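Local atomic coordinates of malic enzyme (Entamoeba histolytica, PDB entry 3NV9), a protein that probably catalyses the NAD- or NADP-dependent oxidation and decarboxylation of malate to pyruvate, as malic enzymes generally do. Residues A[322-327]-A[343-348]; A[220-225]-A[295-300]; A[199-204]-A[355-360]. One frame throughout, in Å; residues are numbered along the deposited sequence.

Contact 1 (A[322-327]-A[343-348]); sequences IVFCCA and AYIVAT. With NA (sodium ion), chain J.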
loop_
_atom_site.group_PDB
_atom_site.type_symbol
_atom_site.label_atom_id
_atom_site.label_comp_id
_atom_site.label_asym_id
_atom_site.label_seq_id
_atom_site.Cartn_x
_atom_site.Cartn_y
_atom_site.Cartn_z
ATOM N N ILE A 322 0.394 -13.702 -39.082
ATOM C CA ILE A 322 0.131 -13.092 -37.823
ATOM C C ILE A 322 1.449 -13.098 -37.033
ATOM O O ILE A 322 1.966 -14.164 -36.754
ATOM C CB ILE A 322 -0.892 -13.909 -37.073
ATOM C CG1 ILE A 322 -2.252 -13.747 -37.745
ATOM C CG2 ILE A 322 -0.966 -13.505 -35.615
ATOM C CD1 ILE A 322 -3.223 -14.837 -37.308
ATOM N N VAL A 323 1.953 -11.915 -36.671
ATOM C CA VAL A 323 3.207 -11.800 -35.926
ATOM C C VAL A 323 3.021 -11.015 -34.628
ATOM O O VAL A 323 2.681 -9.856 -34.690
ATOM C CB VAL A 323 4.255 -11.071 -36.770
ATOM C CG1 VAL A 323 5.549 -10.895 -36.016
ATOM C CG2 VAL A 323 4.462 -11.803 -38.187
ATOM N N PHE A 324 3.238 -11.643 -33.458
ATOM C CA PHE A 324 3.251 -10.889 -32.196
ATOM C C PHE A 324 4.678 -10.689 -31.696
ATOM O O PHE A 324 5.376 -11.637 -31.415
ATOM C CB PHE A 324 2.377 -11.560 -31.130
ATOM C CG PHE A 324 0.898 -11.639 -31.488
ATOM C CD1 PHE A 324 0.367 -10.963 -32.608
ATOM C CD2 PHE A 324 0.016 -12.349 -30.658
ATOM C CE1 PHE A 324 -1.011 -11.043 -32.883
ATOM C CE2 PHE A 324 -1.356 -12.431 -30.931
ATOM C CZ PHE A 324 -1.869 -11.798 -32.058
ATOM N N CYS A 325 5.099 -9.432 -31.594
ATOM C CA CYS A 325 6.434 -9.073 -31.097
ATOM C C CYS A 325 6.258 -8.195 -29.858
ATOM O O CYS A 325 6.193 -6.969 -29.966
ATOM C CB CYS A 325 7.157 -8.264 -32.155
ATOM S SG CYS A 325 7.680 -9.230 -33.535
ATOM N N CYS A 326 6.202 -8.800 -28.682
ATOM C CA CYS A 326 5.707 -8.039 -27.531
ATOM C C CYS A 326 6.797 -7.561 -26.528
ATOM O O CYS A 326 6.501 -7.052 -25.464
ATOM C CB CYS A 326 4.526 -8.807 -26.888
ATOM S SG CYS A 326 3.093 -8.894 -28.105
ATOM N N ALA A 327 8.062 -7.688 -26.895
ATOM C CA ALA A 327 9.107 -7.208 -25.985
ATOM C C ALA A 327 8.954 -5.705 -25.781
ATOM O O ALA A 327 8.590 -4.957 -26.682
ATOM C CB ALA A 327 10.567 -7.585 -26.494
ATOM N N ALA A 343 3.796 -9.160 -43.286
ATOM C CA ALA A 343 2.930 -9.526 -42.162
ATOM C C ALA A 343 1.575 -8.870 -42.371
ATOM O O ALA A 343 1.489 -7.721 -42.816
ATOM C CB ALA A 343 3.537 -9.103 -40.839
ATOM N N TYR A 344 0.521 -9.615 -42.077
ATOM C CA TYR A 344 -0.817 -9.083 -42.284
ATOM C C TYR A 344 -1.351 -8.382 -41.024
ATOM O O TYR A 344 -1.987 -7.298 -41.093
ATOM C CB TYR A 344 -1.724 -10.217 -42.712
ATOM C CG TYR A 344 -3.093 -9.775 -43.086
ATOM C CD1 TYR A 344 -3.318 -8.938 -44.178
ATOM C CD2 TYR A 344 -4.171 -10.199 -42.358
ATOM C CE1 TYR A 344 -4.618 -8.545 -44.512
ATOM C CE2 TYR A 344 -5.448 -9.841 -42.696
ATOM C CZ TYR A 344 -5.670 -9.017 -43.745
ATOM O OH TYR A 344 -6.974 -8.675 -44.010
ATOM N N ILE A 345 -1.096 -9.032 -39.894
ATOM C CA ILE A 345 -1.443 -8.574 -38.549
ATOM C C ILE A 345 -0.175 -8.603 -37.700
ATOM O O ILE A 345 0.553 -9.615 -37.684
ATOM C CB ILE A 345 -2.515 -9.475 -37.925
ATOM C CG1 ILE A 345 -3.849 -9.342 -38.675
ATOM C CG2 ILE A 345 -2.686 -9.244 -36.421
ATOM C CD1 ILE A 345 -4.779 -10.476 -38.405
ATOM N N VAL A 346 0.088 -7.484 -37.027
ATOM C CA VAL A 346 1.247 -7.325 -36.126
ATOM C C VAL A 346 0.786 -6.689 -34.818
ATOM O O VAL A 346 0.092 -5.644 -34.822
ATOM C CB VAL A 346 2.348 -6.375 -36.745
ATOM C CG1 VAL A 346 3.616 -6.349 -35.869
ATOM C CG2 VAL A 346 2.710 -6.782 -38.161
ATOM N N ALA A 347 1.170 -7.320 -33.712
ATOM C CA ALA A 347 0.932 -6.786 -32.383
ATOM C C ALA A 347 2.252 -6.530 -31.688
ATOM O O ALA A 347 3.228 -7.276 -31.889
ATOM C CB ALA A 347 0.178 -7.767 -31.563
ATOM N N THR A 348 2.260 -5.517 -30.826
ATOM C CA THR A 348 3.350 -5.303 -29.870
ATOM C C THR A 348 2.778 -5.115 -28.468
ATOM O O THR A 348 1.561 -5.132 -28.258
ATOM C CB THR A 348 4.273 -4.068 -30.247
ATOM O OG1 THR A 348 3.683 -2.850 -29.842
ATOM C CG2 THR A 348 4.557 -3.974 -31.707
HETATM NA NA NA J . 1.031 -2.530 -30.138
#
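Strands 322-325 and 345-348 form the last parallel pair of the Rossmann-type NAD-binding domain, where V323 and V346, and F324 and A347, face each other in register. The short axes approach to 4.7 Å at an angle of 12°. Three backbone bonds hold them: V323 N donates to I345 O at 2.9 Å, A347 N to V323 O, and C325 N to A347 O. V323 O also has a weaker CA-H...O contact from V346. With helix 335-340 between the strands, this is a beta-alpha-beta crossover, and A338 of that helix packs on A343 and V346 on the V323 face. There, V323 CG2 meets A343 CB at 3.9 Å. On the other face, turned to helix 193-213, the ring of F324 meets two side chains: I345 CG2 comes to its edge, near the ring plane, 4.3 Å from CE1, whereas A347 CB approaches obliquely, 3.4 Å from CD1. A chi1 of -63° sets CG of F324 beside the backbone N and so brings the ring alongside A347 CB. I322 and I345 run side by side in the same direction, CG1 of I322 lying 4.2 Å from CD1 of I345. At the C-terminal end of the pair, T348 OG1 binds the sodium ion at 2.7 Å; the carbonyl oxygens of R350 and P354 supply its other protein ligands.

Contact 2 (A[220-225]-A[295-300]); sequences CRMVFI and ADVLIS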
loop_
_atom_site.group_PDB
_atom_site.type_symbol
_atom_site.label_atom_id
_atom_site.label_comp_id
_atom_site.label_asym_id
_atom_site.label_seq_id
_atom_site.Cartn_x
_atom_site.Cartn_y
_atom_site.Cartn_z
ATOM N N CYS A 220 -3.552 -24.245 -37.659
ATOM C CA CYS A 220 -2.394 -23.319 -37.761
ATOM C C CYS A 220 -1.024 -23.792 -37.261
ATOM O O CYS A 220 -0.882 -24.265 -36.146
ATOM C CB CYS A 220 -2.697 -22.002 -37.087
ATOM S SG CYS A 220 -4.029 -21.122 -37.867
ATOM N N ARG A 221 -0.002 -23.606 -38.079
ATOM C CA ARG A 221 1.324 -23.828 -37.590
ATOM C C ARG A 221 1.781 -22.582 -36.809
ATOM O O ARG A 221 1.817 -21.455 -37.326
ATOM C CB ARG A 221 2.275 -24.163 -38.761
ATOM C CG ARG A 221 2.050 -25.556 -39.447
ATOM C CD ARG A 221 3.261 -25.871 -40.413
ATOM N NE ARG A 221 4.480 -25.883 -39.607
ATOM C CZ ARG A 221 5.461 -24.980 -39.671
ATOM N NH1 ARG A 221 5.450 -23.981 -40.551
ATOM N NH2 ARG A 221 6.461 -25.070 -38.815
ATOM N N MET A 222 2.161 -22.799 -35.567
ATOM C CA MET A 222 2.575 -21.693 -34.713
ATOM C C MET A 222 4.019 -21.851 -34.222
ATOM O O MET A 222 4.353 -22.903 -33.651
ATOM C CB MET A 222 1.611 -21.596 -33.544
ATOM C CG MET A 222 0.172 -21.351 -34.012
ATOM S SD MET A 222 -0.819 -21.144 -32.553
ATOM C CE MET A 222 -2.501 -21.319 -33.247
ATOM N N VAL A 223 4.855 -20.824 -34.463
ATOM C CA VAL A 223 6.234 -20.779 -33.936
ATOM C C VAL A 223 6.395 -19.762 -32.763
ATOM O O VAL A 223 6.146 -18.571 -32.950
ATOM C CB VAL A 223 7.252 -20.404 -35.024
ATOM C CG1 VAL A 223 8.720 -20.391 -34.447
ATOM C CG2 VAL A 223 7.134 -21.341 -36.221
ATOM N N PHE A 224 6.842 -20.239 -31.596
ATOM C CA PHE A 224 7.104 -19.407 -30.442
ATOM C C PHE A 224 8.599 -19.096 -30.211
ATOM O O PHE A 224 9.376 -20.011 -29.985
ATOM C CB PHE A 224 6.521 -20.050 -29.203
ATOM C CG PHE A 224 5.021 -20.140 -29.226
ATOM C CD1 PHE A 224 4.378 -21.128 -29.981
ATOM C CD2 PHE A 224 4.241 -19.271 -28.452
ATOM C CE1 PHE A 224 2.943 -21.234 -29.984
ATOM C CE2 PHE A 224 2.820 -19.366 -28.428
ATOM C CZ PHE A 224 2.165 -20.330 -29.217
ATOM N N ILE A 225 8.991 -17.820 -30.318
ATOM C CA ILE A 225 10.403 -17.415 -30.150
ATOM C C ILE A 225 10.583 -16.990 -28.694
ATOM O O ILE A 225 10.070 -15.908 -28.273
ATOM C CB ILE A 225 10.842 -16.226 -31.048
ATOM C CG1 ILE A 225 10.368 -16.358 -32.508
ATOM C CG2 ILE A 225 12.371 -15.932 -30.921
ATOM C CD1 ILE A 225 10.910 -17.470 -33.274
ATOM N N ALA A 295 4.778 -20.948 -41.870
ATOM C CA ALA A 295 4.080 -20.778 -40.595
ATOM C C ALA A 295 2.945 -19.766 -40.702
ATOM O O ALA A 295 2.943 -18.857 -41.581
ATOM C CB ALA A 295 5.039 -20.439 -39.410
ATOM N N ASP A 296 1.984 -19.928 -39.797
ATOM C CA ASP A 296 0.823 -19.053 -39.742
ATOM C C ASP A 296 0.966 -17.935 -38.713
ATOM O O ASP A 296 0.571 -16.794 -38.948
ATOM C CB ASP A 296 -0.447 -19.912 -39.485
ATOM C CG ASP A 296 -0.666 -20.965 -40.611
ATOM O OD1 ASP A 296 -0.359 -22.165 -40.437
ATOM O OD2 ASP A 296 -1.106 -20.565 -41.684
ATOM N N VAL A 297 1.508 -18.310 -37.572
ATOM C CA VAL A 297 1.569 -17.510 -36.378
ATOM C C VAL A 297 3.023 -17.578 -35.868
ATOM O O VAL A 297 3.660 -18.645 -35.869
ATOM C CB VAL A 297 0.551 -18.050 -35.304
ATOM C CG1 VAL A 297 0.651 -17.323 -33.958
ATOM C CG2 VAL A 297 -0.897 -17.997 -35.844
ATOM N N LEU A 298 3.536 -16.418 -35.458
ATOM C CA LEU A 298 4.869 -16.266 -34.905
ATOM C C LEU A 298 4.652 -15.378 -33.718
ATOM O O LEU A 298 4.091 -14.250 -33.861
ATOM C CB LEU A 298 5.793 -15.563 -35.912
ATOM C CG LEU A 298 7.222 -15.146 -35.494
ATOM C CD1 LEU A 298 7.845 -16.238 -34.673
ATOM C CD2 LEU A 298 8.126 -14.812 -36.732
ATOM N N ILE A 299 5.071 -15.877 -32.558
ATOM C CA ILE A 299 4.835 -15.180 -31.300
ATOM C C ILE A 299 6.151 -15.091 -30.509
ATOM O O ILE A 299 6.740 -16.151 -30.163
ATOM C CB ILE A 299 3.730 -15.895 -30.447
ATOM C CG1 ILE A 299 2.367 -15.884 -31.147
ATOM C CG2 ILE A 299 3.594 -15.266 -29.109
ATOM C CD1 ILE A 299 1.218 -16.498 -30.264
ATOM N N SER A 300 6.605 -13.863 -30.257
ATOM C CA SER A 300 7.771 -13.599 -29.404
ATOM C C SER A 300 7.505 -12.620 -28.249
ATOM O O SER A 300 6.850 -11.586 -28.443
ATOM C CB SER A 300 8.936 -13.045 -30.236
ATOM O OG SER A 300 10.104 -12.907 -29.422
#
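This is a parallel strand pairing in the interior of the six-stranded sheet, in which M222, V223, F224 and I225 match V297, L298, I299 and S300 one for one. The short axes run 4.7 Å apart at a 16° angle. The ladder is regular: V223 N donates to V297 O at 2.9 Å, I299 N to V223 O, and I225 N to I299 O. Before the strands begin it becomes denser, because R221 O accepts from both D296 N and V297 N, while R221 N donates to the anti lone pair of D296 OD1, 2.8 Å away. The other carboxylate oxygen, OD2, forms a salt bridge with K215; the guanidinium of R221 bonds to A291 O through NH2. Strand 222-225 comes first in this Rossmann-type sheet, where the C-terminal ends of the parallel strands typically line the dinucleotide site, consistent with the NAD binding expected of the family. On the face packed by helices 193-213 and 229-240, M222 lies beside V297 (CG to CB 3.6 Å) and F224 beside I299. CE2 of F224 is 3.8 Å from I299 CD1, an oblique approach to the ring. On the opposite face I225 and L298 cross obliquely, CG1 tight against CD1 at 3.3 Å. A chi1 of -175° sets S300 OG beside its carbonyl carbon, 3.2 Å from I225 O; its hydrogen bond is with E332.

Contact 3 (A[199-204]-A[355-360]); sequences ASVTLA and NQVNNS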
loop_
_atom_site.group_PDB
_atom_site.type_symbol
_atom_site.label_atom_id
_atom_site.label_comp_id
_atom_site.label_asym_id
_atom_site.label_seq_id
_atom_site.Cartn_x
_atom_site.Cartn_y
_atom_site.Cartn_z
ATOM N N ALA A 199 -0.642 -14.424 -21.173
ATOM C CA ALA A 199 -1.193 -15.467 -22.008
ATOM C C ALA A 199 -2.678 -15.197 -22.195
ATOM O O ALA A 199 -3.181 -15.363 -23.282
ATOM C CB ALA A 199 -0.966 -16.805 -21.386
ATOM N N SER A 200 -3.378 -14.711 -21.180
ATOM C CA SER A 200 -4.795 -14.300 -21.430
ATOM C C SER A 200 -5.000 -13.356 -22.646
ATOM O O SER A 200 -5.792 -13.638 -23.536
ATOM C CB SER A 200 -5.411 -13.693 -20.175
ATOM O OG SER A 200 -6.779 -13.498 -20.351
ATOM N N VAL A 201 -4.296 -12.234 -22.684
ATOM C CA VAL A 201 -4.514 -11.261 -23.779
ATOM C C VAL A 201 -3.883 -11.755 -25.064
ATOM O O VAL A 201 -4.329 -11.384 -26.165
ATOM C CB VAL A 201 -3.924 -9.873 -23.446
ATOM C CG1 VAL A 201 -4.653 -9.304 -22.233
ATOM C CG2 VAL A 201 -2.409 -9.978 -23.107
ATOM N N THR A 202 -2.830 -12.574 -24.943
ATOM C CA THR A 202 -2.224 -13.113 -26.174
ATOM C C THR A 202 -3.207 -14.014 -26.939
ATOM O O THR A 202 -3.388 -13.858 -28.139
ATOM C CB THR A 202 -0.890 -13.861 -25.973
ATOM O OG1 THR A 202 -0.012 -13.091 -25.161
ATOM C CG2 THR A 202 -0.243 -14.059 -27.319
ATOM N N LEU A 203 -3.805 -14.963 -26.223
ATOM C CA LEU A 203 -4.918 -15.756 -26.731
ATOM C C LEU A 203 -6.039 -14.847 -27.289
ATOM O O LEU A 203 -6.513 -15.067 -28.405
ATOM C CB LEU A 203 -5.477 -16.701 -25.632
ATOM C CG LEU A 203 -6.636 -17.569 -26.153
ATOM C CD1 LEU A 203 -6.333 -18.289 -27.489
ATOM C CD2 LEU A 203 -7.076 -18.552 -25.135
ATOM N N ALA A 204 -6.451 -13.815 -26.545
ATOM C CA ALA A 204 -7.529 -12.926 -27.072
ATOM C C ALA A 204 -7.198 -12.340 -28.435
ATOM O O ALA A 204 -8.029 -12.402 -29.388
ATOM C CB ALA A 204 -7.881 -11.803 -26.079
ATOM N N ASN A 355 -2.686 -2.558 -32.082
ATOM C CA ASN A 355 -2.846 -3.930 -31.609
ATOM C C ASN A 355 -1.993 -4.161 -30.377
ATOM O O ASN A 355 -1.043 -4.933 -30.392
ATOM C CB ASN A 355 -2.536 -4.954 -32.730
ATOM C CG ASN A 355 -3.431 -4.770 -33.998
ATOM O OD1 ASN A 355 -4.658 -4.580 -33.907
ATOM N ND2 ASN A 355 -2.813 -4.887 -35.173
ATOM N N GLN A 356 -2.311 -3.447 -29.299
ATOM C CA GLN A 356 -1.516 -3.576 -28.071
ATOM C C GLN A 356 -1.936 -4.824 -27.363
ATOM O O GLN A 356 -3.014 -4.877 -26.734
ATOM C CB GLN A 356 -1.630 -2.374 -27.125
ATOM C CG GLN A 356 -0.836 -2.627 -25.803
ATOM C CD GLN A 356 -0.688 -1.403 -24.906
ATOM O OE1 GLN A 356 0.304 -1.270 -24.171
ATOM N NE2 GLN A 356 -1.646 -0.500 -24.975
ATOM N N VAL A 357 -1.066 -5.815 -27.452
ATOM C CA VAL A 357 -1.294 -7.080 -26.835
ATOM C C VAL A 357 -0.431 -7.049 -25.592
ATOM O O VAL A 357 0.806 -7.312 -25.665
ATOM C CB VAL A 357 -0.892 -8.168 -27.808
ATOM C CG1 VAL A 357 -0.774 -9.545 -27.114
ATOM C CG2 VAL A 357 -1.902 -8.208 -28.947
ATOM N N ASN A 358 -1.060 -6.676 -24.468
ATOM C CA ASN A 358 -0.375 -6.406 -23.196
ATOM C C ASN A 358 -1.348 -6.814 -22.069
ATOM O O ASN A 358 -2.581 -6.555 -22.198
ATOM C CB ASN A 358 -0.046 -4.897 -23.079
ATOM C CG ASN A 358 0.893 -4.569 -21.912
ATOM O OD1 ASN A 358 0.519 -4.637 -20.699
ATOM N ND2 ASN A 358 2.153 -4.213 -22.268
ATOM N N ASN A 359 -0.831 -7.419 -20.995
ATOM C CA ASN A 359 -1.685 -7.817 -19.885
ATOM C C ASN A 359 -2.604 -6.725 -19.234
ATOM O O ASN A 359 -3.557 -7.078 -18.567
ATOM C CB ASN A 359 -0.911 -8.600 -18.817
ATOM C CG ASN A 359 0.325 -7.855 -18.267
ATOM O OD1 ASN A 359 0.261 -6.681 -17.971
ATOM N ND2 ASN A 359 1.455 -8.593 -18.081
ATOM N N SER A 360 -2.276 -5.435 -19.411
ATOM C CA SER A 360 -3.042 -4.341 -18.869
ATOM C C SER A 360 -4.483 -4.391 -19.356
ATOM O O SER A 360 -5.377 -3.804 -18.782
ATOM C CB SER A 360 -2.425 -2.997 -19.302
ATOM O OG SER A 360 -2.412 -2.855 -20.727
#
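Van der Waals packing joins the two segments, and V201 on helix 193-213 gives most of the helix's share. Its CB points toward the 355-360 loop, and both methyls rest on the peptide that follows N358: CG1 lies 3.4 Å from N358 O, and CG2 lies 3.5 Å from the carbonyl carbon of the same residue. With CG1 anti to the carbonyl carbon of V201 (chi1 -63°), CG2 falls between N and C and also reaches N359 N, at 3.7 Å. V357 makes the second patch. Its CG1 touches the helix backbone, 4.0 Å from T202 CA, and passes 4.3 Å from V201 CG2; the side chains of V357 and T202 cross at about a right angle.

The polar bonds run within the loop or to partners beyond the two segments, and one of these still links loop to helix. N358 OD1 accepts from S360 N at 3.2 Å, on a lone pair in the carbonyl plane and with a nearly straight N-H (168°), which defines an Asx turn at the start of the 3-10 segment. The same oxygen bonds to the hydroxyl of Y65 of the second subunit, and N358 ND2 bonds to G349 O, so both ends of the amide are tied and its rotation is probably fixed. T202 OG1 turns back along its own helix to T198 O. From the loop, N359 ND2 reaches the hydroxyl of T198, one turn before T202.

Helix 193-213 thus backs the loop that runs from the C-terminal end of sheet strand 345-348 to helix 363-372, at a point of the Rossmann-type domain where the partner subunit meets it.

All three contacts lie within the Rossmann-type domain, and contacts 1 and 2 belong to one sheet. Strands 297-300 and 322-325 are neighbours there, joined by F324 N to L298 O and F324 O to S300 N, both 2.8 Å, and the two centres are about 10 Å apart. Contact 3 lies about 11 Å from contact 1 and 16 Å from contact 2 (centre to centre). Along the chain, contacts 2 and 1 follow in series inside the loop closed by contact 3. Helix 193-213, one side of contact 3, precedes the first strand and also packs on sheet residues of contacts 1 and 2; loop 355-360 follows the last strand. Contact 3 therefore ties the sheet's two ends together, and N358 carries the loop to the second subunit.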